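PDB 3KG7: CurH from Lyngbya majuscula, which probably removes water from a beta-hydroxyacyl intermediate during curacin assembly, acting as the dehydratase domain of the CurH module of a polyketide synthase. Local coordinates for residues C[132-137]-C[264-269]; C[239-244]-C[273-278]; C[54-59]-C[203-208]. All blocks are in the same frame, centred on the assembly; numbering follows the deposited sequence.

Interaction 1: C[132-137]-C[264-269]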
loop_
_atom_site.group_PDB
_atom_site.type_symbol
_atom_site.label_atom_id
_atom_site.label_comp_id
_atom_site.label_asym_id
_atom_site.label_seq_id
_atom_site.Cartn_x
_atom_site.Cartn_y
_atom_site.Cartn_z
ATOM N N PRO C 132 -10.081 -18.770 28.248
ATOM C CA PRO C 132 -10.034 -20.234 28.223
ATOM C C PRO C 132 -10.524 -20.878 29.516
ATOM O O PRO C 132 -10.174 -20.426 30.610
ATOM C CB PRO C 132 -8.545 -20.534 28.009
ATOM C CG PRO C 132 -7.826 -19.232 28.260
ATOM C CD PRO C 132 -8.790 -18.190 27.841
ATOM N N THR C 133 -11.330 -21.928 29.378
ATOM C CA THR C 133 -11.998 -22.545 30.523
ATOM C C THR C 133 -11.498 -23.969 30.816
ATOM O O THR C 133 -11.339 -24.359 31.973
ATOM C CB THR C 133 -13.547 -22.495 30.362
ATOM O OG1 THR C 133 -14.170 -22.929 31.573
ATOM C CG2 THR C 133 -14.038 -23.360 29.195
ATOM N N LEU C 134 -11.237 -24.716 29.746
ATOM C CA LEU C 134 -10.785 -26.105 29.809
ATOM C C LEU C 134 -9.379 -26.242 30.402
ATOM O O LEU C 134 -8.414 -25.682 29.877
ATOM C CB LEU C 134 -10.833 -26.711 28.395
ATOM C CG LEU C 134 -10.228 -28.067 28.026
ATOM C CD1 LEU C 134 -11.109 -29.235 28.464
ATOM C CD2 LEU C 134 -10.014 -28.103 26.516
ATOM N N SER C 135 -9.287 -26.973 31.510
ATOM C CA SER C 135 -8.010 -27.377 32.098
ATOM C C SER C 135 -7.734 -28.839 31.711
ATOM O O SER C 135 -8.563 -29.463 31.041
ATOM C CB SER C 135 -8.058 -27.203 33.623
ATOM O OG SER C 135 -6.876 -27.677 34.248
ATOM N N VAL C 136 -6.573 -29.368 32.112
ATOM C CA VAL C 136 -6.193 -30.777 31.887
ATOM C C VAL C 136 -4.993 -31.167 32.771
ATOM O O VAL C 136 -4.013 -30.420 32.851
ATOM C CB VAL C 136 -5.903 -31.086 30.364
ATOM C CG1 VAL C 136 -4.726 -32.033 30.187
ATOM C CG2 VAL C 136 -7.134 -31.657 29.668
ATOM N N ASP C 137 -5.078 -32.318 33.443
ATOM C CA ASP C 137 -3.911 -32.886 34.129
ATOM C C ASP C 137 -3.064 -33.661 33.123
ATOM O O ASP C 137 -3.445 -34.752 32.678
ATOM C CB ASP C 137 -4.313 -33.791 35.301
ATOM C CG ASP C 137 -3.135 -34.122 36.222
ATOM O OD1 ASP C 137 -2.818 -35.317 36.386
ATOM O OD2 ASP C 137 -2.519 -33.186 36.779
ATOM N N ASP C 264 -11.497 -30.830 15.496
ATOM C CA ASP C 264 -11.218 -29.750 16.445
ATOM C C ASP C 264 -9.915 -29.990 17.186
ATOM O O ASP C 264 -9.570 -31.132 17.498
ATOM C CB ASP C 264 -12.358 -29.637 17.459
ATOM C CG ASP C 264 -13.681 -29.362 16.802
ATOM O OD1 ASP C 264 -13.728 -28.489 15.907
ATOM O OD2 ASP C 264 -14.670 -30.032 17.167
ATOM N N ILE C 265 -9.190 -28.915 17.474
ATOM C CA ILE C 265 -7.941 -29.033 18.211
ATOM C C ILE C 265 -7.895 -28.011 19.329
ATOM O O ILE C 265 -8.131 -26.821 19.105
ATOM C CB ILE C 265 -6.696 -28.854 17.299
ATOM C CG1 ILE C 265 -6.677 -29.901 16.181
ATOM C CG2 ILE C 265 -5.412 -28.965 18.116
ATOM C CD1 ILE C 265 -6.374 -29.335 14.840
ATOM N N GLN C 266 -7.588 -28.484 20.532
ATOM C CA GLN C 266 -7.377 -27.611 21.685
ATOM C C GLN C 266 -5.883 -27.415 21.918
ATOM O O GLN C 266 -5.122 -28.380 21.981
ATOM C CB GLN C 266 -8.025 -28.184 22.949
ATOM C CG GLN C 266 -9.380 -28.865 22.739
ATOM C CD GLN C 266 -10.515 -27.909 22.375
ATOM O OE1 GLN C 266 -11.545 -28.336 21.850
ATOM N NE2 GLN C 266 -10.333 -26.619 22.654
ATOM N N LEU C 267 -5.466 -26.159 22.033
ATOM C CA LEU C 267 -4.080 -25.848 22.363
ATOM C C LEU C 267 -3.935 -25.710 23.874
ATOM O O LEU C 267 -4.610 -24.884 24.498
ATOM C CB LEU C 267 -3.611 -24.579 21.647
ATOM C CG LEU C 267 -3.217 -24.680 20.169
ATOM C CD1 LEU C 267 -4.433 -24.806 19.254
ATOM C CD2 LEU C 267 -2.368 -23.471 19.774
ATOM N N LEU C 268 -3.071 -26.543 24.454
ATOM C CA LEU C 268 -2.845 -26.578 25.900
ATOM C C LEU C 268 -1.399 -26.235 26.220
ATOM O O LEU C 268 -0.487 -26.742 25.566
ATOM C CB LEU C 268 -3.154 -27.969 26.456
ATOM C CG LEU C 268 -4.519 -28.625 26.225
ATOM C CD1 LEU C 268 -4.363 -30.124 26.257
ATOM C CD2 LEU C 268 -5.540 -28.177 27.256
ATOM N N ASP C 269 -1.187 -25.387 27.229
ATOM C CA ASP C 269 0.173 -24.994 27.636
ATOM C C ASP C 269 0.910 -26.087 28.441
ATOM O O ASP C 269 0.444 -27.234 28.523
ATOM C CB ASP C 269 0.188 -23.624 28.356
ATOM C CG ASP C 269 -0.604 -23.612 29.676
ATOM O OD1 ASP C 269 -1.103 -22.526 30.046
ATOM O OD2 ASP C 269 -0.716 -24.653 30.356
#
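Leu134, in the loop 132-137, sets one methyl against the side of Gln266 on strand 260-268, and two residues along the loop Val136 lays its CB, the branch point, near Leu268. Gln266 can be followed from its root. CB lies 4.1 Å from Leu134 CD2, and CG comes closer, 3.9 Å from that same CD2. The chain then bends at chi2 (-69°), curling round the methyl instead of running past it. CD is therefore still only 4.2 Å from Leu134 CD2, and at the tip NE2 lies 4.1 Å from CD2, a van der Waals approach of a polar atom to a methyl. The two side chains cross at about a right angle. Leu134 gets there by holding CG anti to its backbone N (chi1 170°), and the CD2 branch does the touching. The second pair is purely apolar: Val136 CB lies 4.3 Å from Leu268 CD2, the same branch of Leu268 that passes 4.5 Å from Leu134 CD2.

Leucine and valine suit a loop that lies over a strand of the hotdog sheet: both start their side chains toward the strand, whereas that of Ser135 starts away. Glutamine offers methylene groups for Leu134 to rest on and carries its amide at the far end. From a neighbouring strand, Glu249 meets both Leu134 and Gln266. Asp137 stands at the N-cap of helix 138-144, so this crossing leads directly into a helix. With no polar bond joining the two segments, the contact implies adhesion by shape and by burial of carbon, with a backbone hydrogen bond beside it, between Leu134 and Ala274 on the next strand, tying the loop to the sheet.

Interaction 2: C[239-244]-C[273-278]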
loop_
_atom_site.group_PDB
_atom_site.type_symbol
_atom_site.label_atom_id
_atom_site.label_comp_id
_atom_site.label_asym_id
_atom_site.label_seq_id
_atom_site.Cartn_x
_atom_site.Cartn_y
_atom_site.Cartn_z
ATOM N N PRO C 239 0.719 -15.711 23.178
ATOM C CA PRO C 239 1.717 -16.380 22.360
ATOM C C PRO C 239 1.978 -17.799 22.844
ATOM O O PRO C 239 1.862 -18.071 24.045
ATOM C CB PRO C 239 2.968 -15.527 22.571
ATOM C CG PRO C 239 2.461 -14.211 22.975
ATOM C CD PRO C 239 1.264 -14.496 23.803
ATOM N N THR C 240 2.324 -18.692 21.920
ATOM C CA THR C 240 2.676 -20.067 22.282
ATOM C C THR C 240 3.944 -20.097 23.133
ATOM O O THR C 240 4.897 -19.370 22.852
ATOM C CB THR C 240 2.889 -20.973 21.048
ATOM O OG1 THR C 240 4.006 -20.500 20.297
ATOM C CG2 THR C 240 1.674 -20.963 20.162
ATOM N N PRO C 241 3.953 -20.934 24.184
ATOM C CA PRO C 241 5.173 -21.166 24.942
ATOM C C PRO C 241 6.137 -22.026 24.125
ATOM O O PRO C 241 5.758 -22.530 23.058
ATOM C CB PRO C 241 4.685 -21.948 26.164
ATOM C CG PRO C 241 3.195 -21.867 26.132
ATOM C CD PRO C 241 2.829 -21.717 24.716
ATOM N N SER C 242 7.363 -22.193 24.620
ATOM C CA SER C 242 8.397 -22.960 23.913
ATOM C C SER C 242 7.982 -24.415 23.710
ATOM O O SER C 242 8.420 -25.070 22.760
ATOM C CB SER C 242 9.725 -22.882 24.670
ATOM O OG SER C 242 9.540 -23.179 26.045
ATOM N N ARG C 243 7.127 -24.896 24.610
ATOM C CA ARG C 243 6.570 -26.242 24.546
ATOM C C ARG C 243 5.090 -26.229 24.952
ATOM O O ARG C 243 4.723 -25.653 25.979
ATOM C CB ARG C 243 7.390 -27.173 25.451
ATOM C CG ARG C 243 6.758 -28.523 25.756
ATOM C CD ARG C 243 7.585 -29.302 26.765
ATOM N NE ARG C 243 8.833 -29.788 26.179
ATOM C CZ ARG C 243 9.659 -30.648 26.768
ATOM N NH1 ARG C 243 9.382 -31.130 27.974
ATOM N NH2 ARG C 243 10.765 -31.034 26.146
ATOM N N PHE C 244 4.252 -26.861 24.132
ATOM C CA PHE C 244 2.809 -26.941 24.381
ATOM C C PHE C 244 2.212 -28.194 23.745
ATOM O O PHE C 244 2.929 -28.988 23.132
ATOM C CB PHE C 244 2.094 -25.691 23.866
ATOM C CG PHE C 244 2.193 -25.500 22.375
ATOM C CD1 PHE C 244 1.150 -25.892 21.542
ATOM C CD2 PHE C 244 3.326 -24.916 21.801
ATOM C CE1 PHE C 244 1.234 -25.712 20.155
ATOM C CE2 PHE C 244 3.416 -24.733 20.418
ATOM C CZ PHE C 244 2.366 -25.132 19.597
ATOM N N GLN C 273 -3.273 -26.133 30.695
ATOM C CA GLN C 273 -4.305 -25.108 30.543
ATOM C C GLN C 273 -4.507 -24.717 29.093
ATOM O O GLN C 273 -3.536 -24.487 28.372
ATOM C CB GLN C 273 -3.956 -23.870 31.358
ATOM C CG GLN C 273 -4.339 -24.003 32.821
ATOM C CD GLN C 273 -3.904 -22.822 33.653
ATOM O OE1 GLN C 273 -3.394 -21.824 33.126
ATOM N NE2 GLN C 273 -4.099 -22.925 34.967
ATOM N N ALA C 274 -5.767 -24.642 28.669
ATOM C CA ALA C 274 -6.096 -24.244 27.301
ATOM C C ALA C 274 -5.798 -22.758 27.087
ATOM O O ALA C 274 -6.019 -21.943 27.978
ATOM C CB ALA C 274 -7.553 -24.558 26.982
ATOM N N PHE C 275 -5.273 -22.419 25.915
ATOM C CA PHE C 275 -4.965 -21.025 25.588
ATOM C C PHE C 275 -5.269 -20.689 24.124
ATOM O O PHE C 275 -5.096 -19.550 23.689
ATOM C CB PHE C 275 -3.514 -20.685 25.960
ATOM C CG PHE C 275 -2.489 -21.367 25.104
ATOM C CD1 PHE C 275 -2.236 -22.735 25.243
ATOM C CD2 PHE C 275 -1.770 -20.643 24.158
ATOM C CE1 PHE C 275 -1.295 -23.374 24.450
ATOM C CE2 PHE C 275 -0.822 -21.273 23.355
ATOM C CZ PHE C 275 -0.581 -22.643 23.504
ATOM N N GLY C 276 -5.729 -21.683 23.374
ATOM C CA GLY C 276 -6.162 -21.476 22.002
ATOM C C GLY C 276 -6.894 -22.688 21.475
ATOM O O GLY C 276 -6.783 -23.780 22.040
ATOM N N ARG C 277 -7.661 -22.504 20.404
ATOM C CA ARG C 277 -8.348 -23.631 19.775
ATOM C C ARG C 277 -8.603 -23.407 18.296
ATOM O O ARG C 277 -8.669 -22.267 17.830
ATOM C CB ARG C 277 -9.656 -23.975 20.502
ATOM C CG ARG C 277 -10.750 -22.922 20.397
ATOM C CD ARG C 277 -11.998 -23.359 21.147
ATOM N NE ARG C 277 -12.408 -24.712 20.762
ATOM C CZ ARG C 277 -13.231 -25.484 21.472
ATOM N NH1 ARG C 277 -13.743 -25.050 22.619
ATOM N NH2 ARG C 277 -13.540 -26.699 21.030
ATOM N N ILE C 278 -8.725 -24.515 17.570
ATOM C CA ILE C 278 -9.057 -24.513 16.154
ATOM C C ILE C 278 -10.323 -25.346 15.992
ATOM O O ILE C 278 -10.321 -26.548 16.280
ATOM C CB ILE C 278 -7.911 -25.122 15.296
ATOM C CG1 ILE C 278 -6.585 -24.405 15.581
ATOM C CG2 ILE C 278 -8.246 -25.069 13.795
ATOM C CD1 ILE C 278 -5.372 -25.236 15.326
#
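Thr240 and Phe275 come no closer than 8.4 Å between CA atoms, and the Phe275 side chain closes the distance; in this hotdog sheet strand 260-268 lies between strands 243-255 and 274-286. Phe275 and Gly276 form a classic beta bulge opposite Leu267, and Phe275 points its side chain toward 239-244. Its CG sits between backbone N and carbonyl carbon (chi1 69°), and the outer end of the ring meets Thr240, Pro241 and Phe244. Pro241 comes from the opposite direction, its CD 3.7 Å from Phe275 CZ. Thr240 meets Phe275 CE2 with CA at 3.9 Å and, from its side chain, with CG2 at 4.1 Å, while Phe244 crosses at about a right angle with CB 4.1 Å from Phe275 CZ. A long flat residue suits this place, since it reaches from strand 274-286 to the residues leading into strand 243-255, and the rigid proline gives it a fixed apolar wall. Without the ring, as with an alanine here, Pro241 CD and Phe244 CB would probably lose their shared partner and a gap would open under the turn. His238 lies nearly parallel to the Phe275 ring. Within 239-244, Thr240 CG2 sits 4.1 Å above one face of the Phe244 ring, offset toward its rim.

Interaction 3: C[54-59]-C[203-208]; sequences YIAMTL and VLIDAC
Ile205 carries most of this contact, reaching from helix 202-207 to Ile55 and Ala56 on helix 52-62 with both branches of its side chain. Its CG1 is anti to the backbone N (chi1 -169°) and the chain runs on extended, which brings CD1 to 4.3 Å from Ile55 CG2. The other branch turns to the alanine, Ile205 CG2 lying 4.3 Å from Ala56 CB. The small Ala56 lets the backbones approach: its CA is 7.2 Å from that of Ile205. A branched isoleucine suits the opposing place, as its two arms meet two successive residues. Met234 of strand 225-236 touches both Ile55 and Ile205. On helix 52-62, Thr58 OG1 donates to Tyr54 O at 3.0 Å, so a buried hydroxyl is satisfied by its own helix; Thr58 N reaches that oxygen from the opposite face of the carbonyl plane. One helix comes from each of the two hotdog units of the chain. Such a meeting of central helices, each backed by strands, is characteristic of the double hotdog fold, in which the two hotdog units lie side by side.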
loop_
_atom_site.group_PDB
_atom_site.type_symbol
_atom_site.label_atom_id
_atom_site.label_comp_id
_atom_site.label_asym_id
_atom_site.label_seq_id
_atom_site.Cartn_x
_atom_site.Cartn_y
_atom_site.Cartn_z
ATOM N N TYR C 54 -1.583 -18.424 6.990
ATOM C CA TYR C 54 -2.266 -17.143 6.840
ATOM C C TYR C 54 -2.984 -16.730 8.116
ATOM O O TYR C 54 -3.072 -15.542 8.409
ATOM C CB TYR C 54 -3.194 -17.164 5.623
ATOM C CG TYR C 54 -2.463 -17.641 4.392
ATOM C CD1 TYR C 54 -1.336 -16.968 3.929
ATOM C CD2 TYR C 54 -2.874 -18.783 3.708
ATOM C CE1 TYR C 54 -0.642 -17.418 2.812
ATOM C CE2 TYR C 54 -2.198 -19.224 2.586
ATOM C CZ TYR C 54 -1.084 -18.543 2.147
ATOM O OH TYR C 54 -0.414 -18.977 1.040
ATOM N N ILE C 55 -3.455 -17.713 8.886
ATOM C CA ILE C 55 -4.030 -17.441 10.192
ATOM C C ILE C 55 -2.931 -16.868 11.075
ATOM O O ILE C 55 -3.131 -15.845 11.745
ATOM C CB ILE C 55 -4.647 -18.694 10.859
ATOM C CG1 ILE C 55 -5.564 -19.443 9.882
ATOM C CG2 ILE C 55 -5.426 -18.284 12.115
ATOM C CD1 ILE C 55 -5.959 -20.842 10.326
ATOM N N ALA C 56 -1.772 -17.529 11.057
ATOM C CA ALA C 56 -0.589 -17.071 11.769
ATOM C C ALA C 56 -0.293 -15.622 11.440
ATOM O O ALA C 56 -0.088 -14.807 12.344
ATOM C CB ALA C 56 0.587 -17.927 11.407
HETATM N N MSE C 57 -0.293 -15.305 10.146
HETATM C CA MSE C 57 0.025 -13.951 9.677
HETATM C C MSE C 57 -0.974 -12.918 10.188
HETATM O O MSE C 57 -0.597 -11.840 10.651
HETATM C CB MSE C 57 0.084 -13.906 8.154
HETATM C CG MSE C 57 1.260 -14.650 7.582
HETATM SE SE MSE C 57 1.252 -14.585 5.643
HETATM C CE MSE C 57 2.031 -12.825 5.354
ATOM N N THR C 58 -2.251 -13.268 10.106
ATOM C CA THR C 58 -3.318 -12.385 10.530
ATOM C C THR C 58 -3.214 -12.125 12.028
ATOM O O THR C 58 -3.333 -10.968 12.481
ATOM C CB THR C 58 -4.700 -12.951 10.167
ATOM O OG1 THR C 58 -4.786 -13.131 8.745
ATOM C CG2 THR C 58 -5.798 -11.995 10.613
ATOM N N LEU C 59 -2.977 -13.196 12.786
ATOM C CA LEU C 59 -2.778 -13.082 14.220
ATOM C C LEU C 59 -1.575 -12.205 14.533
ATOM O O LEU C 59 -1.594 -11.466 15.509
ATOM C CB LEU C 59 -2.626 -14.452 14.869
ATOM C CG LEU C 59 -3.807 -15.413 14.840
ATOM C CD1 LEU C 59 -3.298 -16.818 15.099
ATOM C CD2 LEU C 59 -4.858 -15.020 15.865
ATOM N N VAL C 203 4.488 -22.865 11.063
ATOM C CA VAL C 203 4.870 -24.252 11.357
ATOM C C VAL C 203 4.218 -24.782 12.638
ATOM O O VAL C 203 3.643 -25.873 12.649
ATOM C CB VAL C 203 6.391 -24.400 11.417
ATOM C CG1 VAL C 203 6.798 -25.743 11.999
ATOM C CG2 VAL C 203 6.984 -24.197 10.022
ATOM N N LEU C 204 4.283 -23.996 13.707
ATOM C CA LEU C 204 3.713 -24.398 14.989
ATOM C C LEU C 204 2.204 -24.594 14.921
ATOM O O LEU C 204 1.676 -25.539 15.513
ATOM C CB LEU C 204 4.053 -23.371 16.064
ATOM C CG LEU C 204 5.529 -23.210 16.425
ATOM C CD1 LEU C 204 5.732 -21.885 17.182
ATOM C CD2 LEU C 204 6.018 -24.397 17.235
ATOM N N ILE C 205 1.504 -23.704 14.220
ATOM C CA ILE C 205 0.059 -23.886 14.075
ATOM C C ILE C 205 -0.224 -25.062 13.142
ATOM O O ILE C 205 -1.194 -25.794 13.345
ATOM C CB ILE C 205 -0.739 -22.572 13.729
ATOM C CG1 ILE C 205 -2.253 -22.819 13.859
ATOM C CG2 ILE C 205 -0.352 -21.999 12.363
ATOM C CD1 ILE C 205 -3.118 -21.569 13.738
ATOM N N ASP C 206 0.651 -25.287 12.165
ATOM C CA ASP C 206 0.469 -26.448 11.305
ATOM C C ASP C 206 0.622 -27.747 12.058
ATOM O O ASP C 206 -0.123 -28.687 11.815
ATOM C CB ASP C 206 1.398 -26.473 10.104
ATOM C CG ASP C 206 0.983 -27.531 9.118
ATOM O OD1 ASP C 206 -0.151 -27.413 8.601
ATOM O OD2 ASP C 206 1.747 -28.502 8.904
ATOM N N ALA C 207 1.595 -27.790 12.961
ATOM C CA ALA C 207 1.854 -28.969 13.777
ATOM C C ALA C 207 0.635 -29.408 14.578
ATOM O O ALA C 207 0.443 -30.594 14.834
ATOM C CB ALA C 207 3.010 -28.712 14.696
ATOM N N CYS C 208 -0.194 -28.451 14.971
ATOM C CA CYS C 208 -1.393 -28.746 15.758
ATOM C C CYS C 208 -2.392 -29.635 15.025
ATOM O O CYS C 208 -3.243 -30.283 15.652
ATOM C CB CYS C 208 -2.075 -27.439 16.160
ATOM S SG CYS C 208 -1.039 -26.437 17.223
#

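Interaction 3 is the core contact, its centre about 4 Å from the centre of the chain, and all its touching residues are buried. Interactions 1 and 2 lie farther out, are partly buried and have centres about 8 Å apart. These two share one sheet: strand 260-268 of interaction 1 pairs through its backbone with strand 274-286 of interaction 2. Their chemistry follows their place, with aliphatic branches and a glutamine shank under an outer loop, aromatic and proline surfaces beneath a turn, and purely aliphatic packing between helices. Segment 203-208 links them: Phe244 touches Leu204 and Cys208, and Leu267 and Ile265 also touch Cys208.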